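Local coordinates for protein (R)-specific secondary-alkylsulfatase (Pseudomonas sp., PDB 4AXH) that hydrolyses (R)-secondary-alkyl sulfates to (S)-alcohols and sulfate with strict inversion of configuration, using a pair of zinc ions, at residues D604-I617 with T632-F646. Residues are numbered along the deposited sequence; the frame is centred on the assembly and turned at random.
Sequences DVTVKLTKPTLDQI and TVKLDGDGKKLGEFF
Thr606 and Lys608 pair with Asp636 and Lys634 as strands 605-609 and 634-637 run antiparallel. The strand axes come within 4.6 Å and make an angle of 161°. Thr606 N donates to Asp636 O (2.9 Å), and Asp636 N returns a bond to Thr606 O. Lys608 and Lys634 exchange a second such pair, with Lys608 N 3.0 Å from Lys634 O. The chain leaves the strand at Gly637, whose positive phi (77°) goes with the turn, and Asp638 N still donates a hydrogen bond to Asp604 O.

One face of the pair is polar. There the Thr606 and Asp636 side chains lie side by side. In one of two conformers of Asp636, its OD2 accepts from Thr606 OG1 by the anti lone pair (3.2 Å), so this bond is tentative. Lys608 and Lys634 share this face, their amino groups apart.

Val607 centres the other face. Its CG1 lies anti to the backbone N (chi1 -159°) and meets three side chains: Val633 CG1 at 3.7 Å, Leu635 CD2 at 3.8 Å and Leu642 CD2 at 3.9 Å. Leu635 runs alongside it, whereas Leu642 comes down from helix 640-646 to meet it end on. The Ile617 side chain, from helix 611-618, lies across that of Val633, with Ile617 CD1 4.0 Å from Val633 CG2. Helix 624-630 also covers this face, through Ala627 and Ile628 on Val633.

Thr610 caps helix 611-618 through a weak bond from Thr613 N to its OG1. Strand 634-637 is an edge strand of this chain's five-stranded sheet, and 605-609 joins it to strand 570-576. Helices packed on one sheet face are consistent with the SCP2-like fold of the alkylsulfatase C-terminal domain, away from the zinc site.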
loop_
_atom_site.group_PDB
_atom_site.type_symbol
_atom_site.label_atom_id
_atom_site.label_comp_id
_atom_site.label_asym_id
_atom_site.label_seq_id
_atom_site.Cartn_x
_atom_site.Cartn_y
_atom_site.Cartn_z
ATOM N N ASP A 604 34.821 8.915 12.284
ATOM C CA ASP A 604 35.389 10.261 12.199
ATOM C C ASP A 604 35.165 11.069 13.482
ATOM O O ASP A 604 36.056 11.805 13.901
ATOM C CB ASP A 604 34.825 11.022 10.984
ATOM C CG ASP A 604 35.124 10.369 9.646
ATOM O OD1 ASP A 604 36.288 10.439 9.197
ATOM O OD2 ASP A 604 34.203 9.774 9.061
ATOM N N VAL A 605 33.973 10.937 14.090
ATOM C CA VAL A 605 33.569 11.652 15.309
ATOM C C VAL A 605 32.755 10.710 16.197
ATOM O O VAL A 605 32.123 9.788 15.680
ATOM C CB VAL A 605 32.750 12.931 14.980
ATOM C CG1 VAL A 605 33.102 14.084 15.891
ATOM C CG2 VAL A 605 32.856 13.321 13.525
ATOM N N THR A 606 32.783 10.932 17.527
ATOM C CA THR A 606 32.033 10.167 18.532
ATOM C C THR A 606 31.312 11.175 19.416
ATOM O O THR A 606 31.934 12.105 19.915
ATOM C CB THR A 606 32.928 9.133 19.251
ATOM O OG1 THR A 606 33.536 8.286 18.265
ATOM C CG2 THR A 606 32.161 8.280 20.272
ATOM N N VAL A 607 29.988 11.055 19.516
ATOM C CA VAL A 607 29.147 12.012 20.238
ATOM C C VAL A 607 28.523 11.415 21.505
ATOM O O VAL A 607 27.525 10.695 21.429
ATOM C CB VAL A 607 28.078 12.667 19.307
ATOM C CG1 VAL A 607 27.571 13.976 19.892
ATOM C CG2 VAL A 607 28.603 12.884 17.883
ATOM N N LYS A 608 29.117 11.728 22.667
ATOM C CA LYS A 608 28.625 11.292 23.975
ATOM C C LYS A 608 27.686 12.370 24.525
ATOM O O LYS A 608 28.088 13.530 24.632
ATOM C CB LYS A 608 29.780 11.048 24.962
ATOM C CG LYS A 608 30.809 10.003 24.514
ATOM C CD LYS A 608 31.453 9.268 25.705
ATOM C CE LYS A 608 32.340 10.113 26.603
ATOM N NZ LYS A 608 32.556 9.471 27.930
ATOM N N LEU A 609 26.430 11.989 24.837
ATOM C CA LEU A 609 25.356 12.855 25.352
ATOM C C LEU A 609 24.269 11.992 25.942
ATOM O O LEU A 609 24.381 10.766 25.920
ATOM C CB LEU A 609 24.767 13.747 24.222
ATOM C CG LEU A 609 23.862 13.108 23.128
ATOM C CD1 LEU A 609 23.299 14.168 22.218
ATOM C CD2 LEU A 609 24.611 12.108 22.260
ATOM N N THR A 610 23.204 12.621 26.438
ATOM C CA THR A 610 22.041 11.924 26.989
ATOM C C THR A 610 20.810 12.232 26.120
ATOM O O THR A 610 20.825 13.234 25.393
ATOM C CB THR A 610 21.807 12.311 28.470
ATOM O OG1 THR A 610 21.306 13.645 28.562
ATOM C CG2 THR A 610 23.045 12.148 29.325
ATOM N N LYS A 611 19.746 11.391 26.201
ATOM C CA LYS A 611 18.499 11.641 25.463
ATOM C C LYS A 611 17.900 13.017 25.848
ATOM O O LYS A 611 17.655 13.794 24.920
ATOM C CB LYS A 611 17.473 10.506 25.632
ATOM C CG LYS A 611 16.307 10.576 24.623
ATOM C CD LYS A 611 14.944 10.394 25.301
ATOM C CE LYS A 611 13.774 10.607 24.370
ATOM N NZ LYS A 611 12.473 10.276 25.024
ATOM N N PRO A 612 17.756 13.401 27.160
ATOM C CA PRO A 612 17.225 14.747 27.461
ATOM C C PRO A 612 18.010 15.901 26.817
ATOM O O PRO A 612 17.380 16.864 26.386
ATOM C CB PRO A 612 17.192 14.806 28.995
ATOM C CG PRO A 612 18.019 13.668 29.472
ATOM C CD PRO A 612 17.995 12.631 28.404
ATOM N N THR A 613 19.363 15.772 26.678
ATOM C CA THR A 613 20.191 16.790 26.012
ATOM C C THR A 613 19.957 16.754 24.503
ATOM O O THR A 613 19.786 17.814 23.909
ATOM C CB THR A 613 21.687 16.762 26.416
ATOM O OG1 THR A 613 22.361 15.667 25.800
ATOM C CG2 THR A 613 21.907 16.782 27.933
ATOM N N LEU A 614 19.884 15.541 23.895
ATOM C CA LEU A 614 19.597 15.364 22.457
ATOM C C LEU A 614 18.273 16.027 22.143
ATOM O O LEU A 614 18.175 16.742 21.147
ATOM C CB LEU A 614 19.542 13.869 22.044
ATOM C CG LEU A 614 19.216 13.563 20.564
ATOM C CD1 LEU A 614 20.464 13.604 19.678
ATOM C CD2 LEU A 614 18.524 12.221 20.426
ATOM N N ASP A 615 17.272 15.820 23.031
ATOM C CA ASP A 615 15.925 16.377 22.948
ATOM C C ASP A 615 15.961 17.899 22.903
ATOM O O ASP A 615 15.260 18.487 22.077
ATOM C CB ASP A 615 15.047 15.883 24.120
ATOM C CG ASP A 615 14.629 14.418 24.071
ATOM O OD1 ASP A 615 14.227 13.943 22.973
ATOM O OD2 ASP A 615 14.623 13.770 25.143
ATOM N N GLN A 616 16.804 18.528 23.756
ATOM C CA GLN A 616 16.985 19.982 23.823
ATOM C C GLN A 616 17.551 20.554 22.526
ATOM O O GLN A 616 17.101 21.616 22.090
ATOM C CB GLN A 616 17.862 20.372 25.011
ATOM C CG GLN A 616 17.115 20.442 26.326
ATOM C CD GLN A 616 18.042 20.885 27.420
ATOM O OE1 GLN A 616 18.307 22.080 27.590
ATOM N NE2 GLN A 616 18.588 19.924 28.156
ATOM N N ILE A 617 18.517 19.843 21.898
ATOM C CA ILE A 617 19.127 20.231 20.613
ATOM C C ILE A 617 18.108 20.028 19.483
ATOM O O ILE A 617 18.045 20.853 18.572
ATOM C CB ILE A 617 20.477 19.500 20.338
ATOM C CG1 ILE A 617 21.490 19.770 21.455
ATOM C CG2 ILE A 617 21.081 19.883 18.975
ATOM C CD1 ILE A 617 22.344 18.580 21.799
ATOM N N THR A 632 27.705 19.068 28.226
ATOM C CA THR A 632 26.576 18.169 27.925
ATOM C C THR A 632 26.760 17.360 26.634
ATOM O O THR A 632 26.046 16.378 26.413
ATOM C CB THR A 632 25.237 18.920 27.944
ATOM O OG1 THR A 632 25.341 20.135 27.193
ATOM C CG2 THR A 632 24.751 19.197 29.341
ATOM N N VAL A 633 27.690 17.792 25.775
ATOM C CA VAL A 633 28.050 17.110 24.536
ATOM C C VAL A 633 29.579 16.989 24.475
ATOM O O VAL A 633 30.275 17.967 24.190
ATOM C CB VAL A 633 27.449 17.750 23.247
ATOM C CG1 VAL A 633 27.920 17.015 21.994
ATOM C CG2 VAL A 633 25.927 17.772 23.299
ATOM N N LYS A 634 30.098 15.797 24.776
ATOM C CA LYS A 634 31.534 15.527 24.718
ATOM C C LYS A 634 31.863 14.865 23.380
ATOM O O LYS A 634 31.130 13.977 22.935
ATOM C CB LYS A 634 32.000 14.672 25.910
ATOM C CG LYS A 634 31.909 15.398 27.249
ATOM C CD LYS A 634 32.684 14.673 28.331
ATOM C CE LYS A 634 32.363 15.228 29.698
ATOM N NZ LYS A 634 33.497 15.079 30.641
ATOM N N LEU A 635 32.940 15.322 22.726
ATOM C CA LEU A 635 33.330 14.795 21.424
ATOM C C LEU A 635 34.721 14.171 21.374
ATOM O O LEU A 635 35.676 14.710 21.944
ATOM C CB LEU A 635 33.247 15.871 20.328
ATOM C CG LEU A 635 32.045 16.796 20.281
ATOM C CD1 LEU A 635 32.330 17.948 19.355
ATOM C CD2 LEU A 635 30.796 16.069 19.810
ATOM N N ASP A 636 34.812 13.036 20.652
ATOM C CA ASP A 636 36.031 12.265 20.381
ATOM C C ASP A 636 36.231 12.333 18.865
ATOM O O ASP A 636 35.244 12.330 18.118
ATOM C CB ASP A 636 35.874 10.803 20.865
ATOM C CG ASP A 636 36.834 9.787 20.255
ATOM O OD1 ASP A 636 38.007 9.748 20.682
ATOM O OD2 ASP A 636 36.401 9.017 19.368
ATOM N N GLY A 637 37.479 12.437 18.427
ATOM C CA GLY A 637 37.790 12.521 17.007
ATOM C C GLY A 637 37.527 13.892 16.410
ATOM O O GLY A 637 37.542 14.903 17.122
ATOM N N ASP A 638 37.278 13.926 15.089
ATOM C CA ASP A 638 37.066 15.139 14.303
ATOM C C ASP A 638 35.764 15.877 14.672
ATOM O O ASP A 638 34.779 15.814 13.932
ATOM C CB ASP A 638 37.149 14.809 12.790
ATOM C CG ASP A 638 37.538 15.953 11.875
ATOM O OD1 ASP A 638 37.366 17.133 12.284
ATOM O OD2 ASP A 638 37.985 15.672 10.732
ATOM N N GLY A 639 35.806 16.619 15.782
ATOM C CA GLY A 639 34.682 17.402 16.300
ATOM C C GLY A 639 34.017 18.335 15.304
ATOM O O GLY A 639 32.826 18.640 15.432
ATOM N N LYS A 640 34.785 18.775 14.291
ATOM C CA LYS A 640 34.342 19.660 13.210
ATOM C C LYS A 640 33.178 19.031 12.395
ATOM O O LYS A 640 32.291 19.754 11.927
ATOM C CB LYS A 640 35.565 19.991 12.312
ATOM C CG LYS A 640 35.289 20.628 10.932
ATOM C CD LYS A 640 36.460 20.451 9.947
ATOM C CE LYS A 640 36.326 19.239 9.044
ATOM N NZ LYS A 640 35.346 19.448 7.938
ATOM N N LYS A 641 33.187 17.687 12.252
ATOM C CA LYS A 641 32.214 16.923 11.462
ATOM C C LYS A 641 30.772 16.949 11.977
ATOM O O LYS A 641 29.863 16.713 11.189
ATOM C CB LYS A 641 32.690 15.480 11.196
ATOM C CG LYS A 641 34.048 15.337 10.510
ATOM C CD LYS A 641 33.931 15.164 9.004
ATOM C CE LYS A 641 35.275 15.157 8.326
ATOM N NZ LYS A 641 35.137 15.178 6.848
ATOM N N LEU A 642 30.549 17.250 13.266
ATOM C CA LEU A 642 29.192 17.307 13.800
ATOM C C LEU A 642 28.469 18.531 13.281
ATOM O O LEU A 642 27.386 18.393 12.709
ATOM C CB LEU A 642 29.140 17.244 15.336
ATOM C CG LEU A 642 27.752 17.011 15.940
ATOM C CD1 LEU A 642 27.149 15.704 15.446
ATOM C CD2 LEU A 642 27.816 16.980 17.451
ATOM N N GLY A 643 29.094 19.698 13.442
ATOM C CA GLY A 643 28.556 20.971 12.974
ATOM C C GLY A 643 28.334 20.969 11.476
ATOM O O GLY A 643 27.353 21.547 10.988
ATOM N N GLU A 644 29.253 20.286 10.751
ATOM C CA GLU A 644 29.250 20.067 9.306
ATOM C C GLU A 644 27.983 19.276 8.956
ATOM O O GLU A 644 27.207 19.705 8.094
ATOM C CB GLU A 644 30.520 19.271 8.900
ATOM C CG GLU A 644 30.696 19.037 7.402
ATOM C CD GLU A 644 31.943 18.280 6.960
ATOM O OE1 GLU A 644 32.873 18.102 7.781
ATOM O OE2 GLU A 644 31.993 17.882 5.773
ATOM N N PHE A 645 27.763 18.147 9.665
ATOM C CA PHE A 645 26.609 17.281 9.472
ATOM C C PHE A 645 25.292 18.039 9.651
ATOM O O PHE A 645 24.442 17.967 8.768
ATOM C CB PHE A 645 26.701 16.032 10.372
ATOM C CG PHE A 645 25.420 15.253 10.512
ATOM C CD1 PHE A 645 24.798 14.697 9.396
ATOM C CD2 PHE A 645 24.835 15.069 11.758
ATOM C CE1 PHE A 645 23.601 13.994 9.524
ATOM C CE2 PHE A 645 23.638 14.363 11.887
ATOM C CZ PHE A 645 23.029 13.831 10.768
ATOM N N PHE A 646 25.159 18.808 10.741
ATOM C CA PHE A 646 23.981 19.611 11.057
ATOM C C PHE A 646 23.702 20.745 10.065
ATOM O O PHE A 646 22.560 21.212 9.967
ATOM C CB PHE A 646 24.064 20.129 12.503
ATOM C CG PHE A 646 23.681 19.081 13.514
ATOM C CD1 PHE A 646 24.554 18.049 13.836
ATOM C CD2 PHE A 646 22.421 19.080 14.089
ATOM C CE1 PHE A 646 24.180 17.050 14.738
ATOM C CE2 PHE A 646 22.053 18.087 15.001
ATOM C CZ PHE A 646 22.936 17.076 15.318
#